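Local coordinates for protein probable acetyltransferase (Pseudomonas aeruginosa PAO1, PDB 2EUI) that probably transfers an acyl group, most likely acetyl, to an unidentified acceptor, as a dimeric member of the GNAT family, at residues Lys45-Tyr50 with Phe63-Pro68; Arg77-Asn82 with Gln105-Thr110. All blocks are in the same frame, centred on the assembly; numbering follows the deposited sequence.

Interaction 1: residues Lys45-Tyr50 with Phe63-Pro68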
loop_
_atom_site.group_PDB
_atom_site.type_symbol
_atom_site.label_atom_id
_atom_site.label_comp_id
_atom_site.label_asym_id
_atom_site.label_seq_id
_atom_site.Cartn_x
_atom_site.Cartn_y
_atom_site.Cartn_z
ATOM N N LYS A 45 7.023 -2.751 -13.234
ATOM C CA LYS A 45 6.669 -3.957 -12.493
ATOM C C LYS A 45 6.397 -3.615 -11.035
ATOM O O LYS A 45 6.897 -4.271 -10.126
ATOM C CB LYS A 45 7.792 -4.993 -12.607
ATOM C CG LYS A 45 7.984 -5.492 -14.033
ATOM C CD LYS A 45 9.062 -6.557 -14.148
ATOM C CE LYS A 45 10.456 -5.962 -14.013
ATOM N NZ LYS A 45 11.510 -7.010 -14.149
ATOM N N GLU A 46 5.584 -2.587 -10.829
ATOM C CA GLU A 46 5.240 -2.121 -9.490
ATOM C C GLU A 46 3.923 -2.684 -8.981
ATOM O O GLU A 46 3.494 -2.377 -7.868
ATOM C CB GLU A 46 5.157 -0.598 -9.476
ATOM C CG GLU A 46 6.378 0.092 -10.030
ATOM C CD GLU A 46 6.304 1.575 -9.830
ATOM O OE1 GLU A 46 5.234 2.144 -10.131
ATOM O OE2 GLU A 46 7.307 2.167 -9.375
ATOM N N SER A 47 3.273 -3.498 -9.795
ATOM C CA SER A 47 2.013 -4.097 -9.397
ATOM C C SER A 47 1.806 -5.350 -10.209
ATOM O O SER A 47 2.477 -5.558 -11.217
ATOM C CB SER A 47 0.853 -3.144 -9.659
ATOM O OG SER A 47 0.520 -3.144 -11.031
ATOM N N VAL A 48 0.888 -6.190 -9.751
ATOM C CA VAL A 48 0.555 -7.416 -10.450
ATOM C C VAL A 48 -0.871 -7.199 -10.922
ATOM O O VAL A 48 -1.759 -6.932 -10.115
ATOM C CB VAL A 48 0.589 -8.648 -9.517
ATOM C CG1 VAL A 48 0.211 -9.898 -10.290
ATOM C CG2 VAL A 48 1.959 -8.802 -8.908
ATOM N N ILE A 49 -1.071 -7.292 -12.230
ATOM C CA ILE A 49 -2.383 -7.119 -12.834
ATOM C C ILE A 49 -2.830 -8.429 -13.476
ATOM O O ILE A 49 -2.182 -8.926 -14.391
ATOM C CB ILE A 49 -2.337 -6.021 -13.920
ATOM C CG1 ILE A 49 -2.133 -4.661 -13.251
ATOM C CG2 ILE A 49 -3.605 -6.064 -14.794
ATOM C CD1 ILE A 49 -2.013 -3.514 -14.219
ATOM N N TYR A 50 -3.930 -8.997 -12.993
ATOM C CA TYR A 50 -4.435 -10.234 -13.573
ATOM C C TYR A 50 -5.544 -9.906 -14.561
ATOM O O TYR A 50 -6.367 -9.032 -14.311
ATOM C CB TYR A 50 -4.961 -11.182 -12.490
ATOM C CG TYR A 50 -3.886 -11.750 -11.602
ATOM C CD1 TYR A 50 -2.837 -12.501 -12.133
ATOM C CD2 TYR A 50 -3.891 -11.504 -10.230
ATOM C CE1 TYR A 50 -1.812 -12.987 -11.320
ATOM C CE2 TYR A 50 -2.874 -11.984 -9.406
ATOM C CZ TYR A 50 -1.838 -12.721 -9.956
ATOM O OH TYR A 50 -0.821 -13.171 -9.144
ATOM N N PHE A 63 -10.513 -7.498 -14.987
ATOM C CA PHE A 63 -9.136 -7.457 -14.570
ATOM C C PHE A 63 -9.023 -7.186 -13.078
ATOM O O PHE A 63 -9.970 -6.750 -12.430
ATOM C CB PHE A 63 -8.381 -6.399 -15.373
ATOM C CG PHE A 63 -8.688 -5.005 -14.953
ATOM C CD1 PHE A 63 -7.996 -4.415 -13.904
ATOM C CD2 PHE A 63 -9.720 -4.302 -15.552
ATOM C CE1 PHE A 63 -8.333 -3.147 -13.458
ATOM C CE2 PHE A 63 -10.061 -3.027 -15.107
ATOM C CZ PHE A 63 -9.370 -2.451 -14.062
ATOM N N CYS A 64 -7.836 -7.433 -12.551
ATOM C CA CYS A 64 -7.570 -7.248 -11.138
ATOM C C CYS A 64 -6.173 -6.636 -10.928
ATOM O O CYS A 64 -5.259 -6.881 -11.713
ATOM C CB CYS A 64 -7.688 -8.621 -10.463
ATOM S SG CYS A 64 -7.111 -8.699 -8.795
ATOM N N GLN A 65 -6.018 -5.816 -9.896
ATOM C CA GLN A 65 -4.708 -5.229 -9.617
ATOM C C GLN A 65 -4.362 -5.229 -8.133
ATOM O O GLN A 65 -5.174 -4.865 -7.274
ATOM C CB GLN A 65 -4.581 -3.799 -10.169
ATOM C CG GLN A 65 -3.170 -3.216 -10.038
ATOM C CD GLN A 65 -2.992 -1.899 -10.797
ATOM O OE1 GLN A 65 -3.806 -0.970 -10.674
ATOM N NE2 GLN A 65 -1.919 -1.812 -11.577
ATOM N N LEU A 66 -3.145 -5.666 -7.843
ATOM C CA LEU A 66 -2.670 -5.711 -6.479
ATOM C C LEU A 66 -1.346 -4.981 -6.424
ATOM O O LEU A 66 -0.600 -4.973 -7.400
ATOM C CB LEU A 66 -2.474 -7.162 -6.024
ATOM C CG LEU A 66 -3.668 -8.123 -6.067
ATOM C CD1 LEU A 66 -3.856 -8.681 -7.466
ATOM C CD2 LEU A 66 -3.416 -9.250 -5.111
ATOM N N TYR A 67 -1.068 -4.346 -5.291
ATOM C CA TYR A 67 0.204 -3.652 -5.106
ATOM C C TYR A 67 1.010 -4.376 -4.043
ATOM O O TYR A 67 0.520 -4.634 -2.948
ATOM C CB TYR A 67 -0.008 -2.199 -4.676
ATOM C CG TYR A 67 -0.752 -1.371 -5.688
ATOM C CD1 TYR A 67 -0.423 -1.433 -7.044
ATOM C CD2 TYR A 67 -1.801 -0.537 -5.301
ATOM C CE1 TYR A 67 -1.125 -0.686 -7.992
ATOM C CE2 TYR A 67 -2.509 0.215 -6.239
ATOM C CZ TYR A 67 -2.166 0.134 -7.581
ATOM O OH TYR A 67 -2.843 0.884 -8.513
ATOM N N PRO A 68 2.265 -4.718 -4.359
ATOM C CA PRO A 68 3.154 -5.417 -3.427
ATOM C C PRO A 68 3.521 -4.546 -2.219
ATOM O O PRO A 68 3.805 -3.358 -2.370
ATOM C CB PRO A 68 4.365 -5.728 -4.292
ATOM C CG PRO A 68 4.428 -4.524 -5.180
ATOM C CD PRO A 68 2.983 -4.360 -5.594
#
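Cys-64 and Tyr-50 exchange two short backbone hydrogen bonds, Tyr-50 N to Cys-64 O at 2.8 Å and Cys-64 N to Tyr-50 O at 2.8 Å. The first is the more bent, 141° at the hydrogen; the same Cys-64 O also receives a CA-H...O contact from Ile-49. One non-hydrogen-bonded pair further, Val-48 and Leu-66 form a second hydrogen-bonded pair with straighter bonds. Between the two, Ile-49 faces Gln-65, their CA atoms 4.4 Å apart. Ile-49 CG1, anti to the carbonyl carbon (chi1 -69°), lies 3.7 Å from Gln-65 CG, while helix 11-24 meets this isoleucine through Leu-14. On the other face, which carries Val-48, Tyr-50, Cys-64 and Leu-66, Leu-66 CD1 lies 4.0 Å from Tyr-50 CD2. Val-48 CG1 sits over one face of that ring, and His-102 of helix 92-109 meets it edge-to-face. Just before strand 48-53, Ser-47 CB lies at the edge of the Tyr-67 ring, 3.4 Å from Tyr-67 CD1; the phenol's OH is hydrogen-bonded to Ser-72 of the second subunit. The alternating pairs are those of antiparallel strands, and since 48-53 and 60-71 are consecutive they form a beta hairpin of the GNAT sheet.

Interaction 2: residues Arg77-Asn82 with Gln105-Thr110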
loop_
_atom_site.group_PDB
_atom_site.type_symbol
_atom_site.label_atom_id
_atom_site.label_comp_id
_atom_site.label_asym_id
_atom_site.label_seq_id
_atom_site.Cartn_x
_atom_site.Cartn_y
_atom_site.Cartn_z
ATOM N N ARG A 77 5.605 -10.526 3.555
ATOM C CA ARG A 77 4.917 -9.834 2.470
ATOM C C ARG A 77 3.461 -9.520 2.826
ATOM O O ARG A 77 2.887 -10.142 3.714
ATOM C CB ARG A 77 4.966 -10.715 1.215
ATOM C CG ARG A 77 3.965 -10.350 0.126
ATOM C CD ARG A 77 4.447 -9.182 -0.700
ATOM N NE ARG A 77 5.582 -9.559 -1.537
ATOM C CZ ARG A 77 6.310 -8.688 -2.225
ATOM N NH1 ARG A 77 6.018 -7.398 -2.162
ATOM N NH2 ARG A 77 7.316 -9.103 -2.984
ATOM N N VAL A 78 2.895 -8.532 2.140
ATOM C CA VAL A 78 1.501 -8.129 2.296
ATOM C C VAL A 78 1.044 -7.730 0.898
ATOM O O VAL A 78 1.835 -7.197 0.114
ATOM C CB VAL A 78 1.316 -6.896 3.202
ATOM C CG1 VAL A 78 -0.130 -6.412 3.126
ATOM C CG2 VAL A 78 1.672 -7.234 4.622
ATOM N N TRP A 79 -0.219 -7.994 0.576
ATOM C CA TRP A 79 -0.734 -7.637 -0.734
ATOM C C TRP A 79 -1.900 -6.672 -0.629
ATOM O O TRP A 79 -2.914 -6.973 -0.006
ATOM C CB TRP A 79 -1.159 -8.887 -1.517
ATOM C CG TRP A 79 -0.003 -9.672 -2.024
ATOM C CD1 TRP A 79 0.517 -10.814 -1.488
ATOM C CD2 TRP A 79 0.846 -9.324 -3.118
ATOM N NE1 TRP A 79 1.646 -11.192 -2.173
ATOM C CE2 TRP A 79 1.875 -10.286 -3.178
ATOM C CE3 TRP A 79 0.854 -8.273 -4.044
ATOM C CZ2 TRP A 79 2.890 -10.246 -4.140
ATOM C CZ3 TRP A 79 1.866 -8.232 -5.000
ATOM C CH2 TRP A 79 2.871 -9.207 -5.033
ATOM N N ILE A 80 -1.733 -5.498 -1.225
ATOM C CA ILE A 80 -2.772 -4.493 -1.229
ATOM C C ILE A 80 -3.606 -4.777 -2.467
ATOM O O ILE A 80 -3.071 -4.932 -3.566
ATOM C CB ILE A 80 -2.195 -3.073 -1.353
ATOM C CG1 ILE A 80 -1.223 -2.790 -0.209
ATOM C CG2 ILE A 80 -3.315 -2.061 -1.343
ATOM C CD1 ILE A 80 -0.689 -1.369 -0.212
ATOM N N LEU A 81 -4.915 -4.864 -2.285
ATOM C CA LEU A 81 -5.819 -5.121 -3.391
ATOM C C LEU A 81 -6.553 -3.822 -3.668
ATOM O O LEU A 81 -7.470 -3.455 -2.940
ATOM C CB LEU A 81 -6.810 -6.213 -2.999
ATOM C CG LEU A 81 -7.839 -6.703 -4.017
ATOM C CD1 LEU A 81 -7.148 -7.225 -5.283
ATOM C CD2 LEU A 81 -8.665 -7.801 -3.361
ATOM N N ASN A 82 -6.148 -3.117 -4.714
ATOM C CA ASN A 82 -6.785 -1.847 -5.040
ATOM C C ASN A 82 -7.965 -1.956 -5.994
ATOM O O ASN A 82 -9.037 -1.421 -5.704
ATOM C CB ASN A 82 -5.766 -0.873 -5.647
ATOM C CG ASN A 82 -6.408 0.429 -6.114
ATOM O OD1 ASN A 82 -5.818 1.188 -6.884
ATOM N ND2 ASN A 82 -7.620 0.692 -5.641
ATOM N N GLN A 105 -4.800 -17.047 -4.136
ATOM C CA GLN A 105 -3.912 -18.196 -4.189
ATOM C C GLN A 105 -2.487 -17.714 -4.404
ATOM O O GLN A 105 -1.532 -18.369 -3.989
ATOM C CB GLN A 105 -4.326 -19.153 -5.311
ATOM C CG GLN A 105 -5.724 -19.752 -5.129
ATOM C CD GLN A 105 -5.805 -20.804 -4.016
ATOM O OE1 GLN A 105 -5.655 -22.010 -4.265
ATOM N NE2 GLN A 105 -6.042 -20.347 -2.783
HETATM N N MSE A 106 -2.335 -16.563 -5.050
HETATM C CA MSE A 106 -0.997 -16.032 -5.272
HETATM C C MSE A 106 -0.432 -15.532 -3.949
HETATM O O MSE A 106 0.705 -15.847 -3.616
HETATM C CB MSE A 106 -1.017 -14.905 -6.304
HETATM C CG MSE A 106 0.351 -14.293 -6.583
HETATM SE SE MSE A 106 0.677 -12.638 -5.647
HETATM C CE MSE A 106 1.484 -13.328 -4.115
ATOM N N ALA A 107 -1.224 -14.769 -3.195
ATOM C CA ALA A 107 -0.772 -14.250 -1.904
ATOM C C ALA A 107 -0.280 -15.400 -1.026
ATOM O O ALA A 107 0.771 -15.307 -0.379
ATOM C CB ALA A 107 -1.903 -13.496 -1.204
ATOM N N ARG A 108 -1.054 -16.482 -1.010
ATOM C CA ARG A 108 -0.713 -17.666 -0.240
ATOM C C ARG A 108 0.612 -18.192 -0.761
ATOM O O ARG A 108 1.564 -18.352 -0.003
ATOM C CB ARG A 108 -1.793 -18.744 -0.394
ATOM C CG ARG A 108 -3.105 -18.424 0.311
ATOM C CD ARG A 108 -4.021 -19.640 0.331
ATOM N NE ARG A 108 -5.277 -19.397 1.048
ATOM C CZ ARG A 108 -5.367 -19.112 2.350
ATOM N NH1 ARG A 108 -4.265 -19.028 3.092
ATOM N NH2 ARG A 108 -6.561 -18.922 2.914
ATOM N N GLU A 109 0.678 -18.449 -2.062
ATOM C CA GLU A 109 1.900 -18.956 -2.665
ATOM C C GLU A 109 3.151 -18.149 -2.292
ATOM O O GLU A 109 4.249 -18.696 -2.224
ATOM C CB GLU A 109 1.744 -18.991 -4.182
ATOM C CG GLU A 109 0.845 -20.108 -4.692
ATOM C CD GLU A 109 0.588 -20.015 -6.194
ATOM O OE1 GLU A 109 1.521 -19.618 -6.935
ATOM O OE2 GLU A 109 -0.543 -20.350 -6.624
ATOM N N THR A 110 2.991 -16.852 -2.045
ATOM C CA THR A 110 4.137 -16.007 -1.704
ATOM C C THR A 110 4.281 -15.733 -0.218
ATOM O O THR A 110 4.939 -14.768 0.178
ATOM C CB THR A 110 4.088 -14.650 -2.425
ATOM O OG1 THR A 110 2.844 -14.000 -2.131
ATOM C CG2 THR A 110 4.250 -14.836 -3.920
#
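Within the beta-alpha-beta unit formed by strand 76-86, helix 92-109 and strand 112-120, the indole of Trp-79 meets the last turn of the helix. Its principal partner is the selenomethionine Met-106, whose SE lies 3.9 Å from the centroid of the six-membered ring and 27° off the ring normal, a Met-aromatic contact over one face. The Met-106 chain starts extended (chi1 180°) and then bends at chi2 and chi3, which brings the selenium over the indole face; the placing of CE is less certain, as it clashes in the model. Arg-77 CD covers the opposite face, offset toward the rim, so the indole is sandwiched between its own strand and the helix. The five-membered ring is approached by Ala-107, its CB 3.6 Å from Trp-79 CD1. Such a helix, crossing over between two parallel strands and packed on the sheet, is a standard element of the GNAT fold; here Trp-79 also touches Pro-68 of the adjacent strand 60-71 and Val-48 of strand 48-53 beyond it. At the ring edge, Trp-79 NE1 is modelled as donating to Thr-110 OG1 at 3.1 Å, a doubtful bond because both atoms are too close to neighbours.

Overall arrangement
Interaction 1 closes along the chain before interaction 2 opens, and their centres lie about 10 Å apart. Both draw on one mixed sheet: strands 60-71 and 76-86 are sequential neighbours in it, probably hydrogen-bonded through Tyr-67 N to Ile-80 O and Asn-82 N to Gln-65 O. Interaction 1 pairs strand with strand, whereas interaction 2 seats helix 92-109 on the sheet. That helix bridges the two, since Tyr-50 also packs against Met-106; Pro-68 and Arg-77 touch as well. Both contacts touch the second subunit of the dimer, interaction 2 through Asn-82, whose OD1 is hydrogen-bonded to Ser-72 of that subunit.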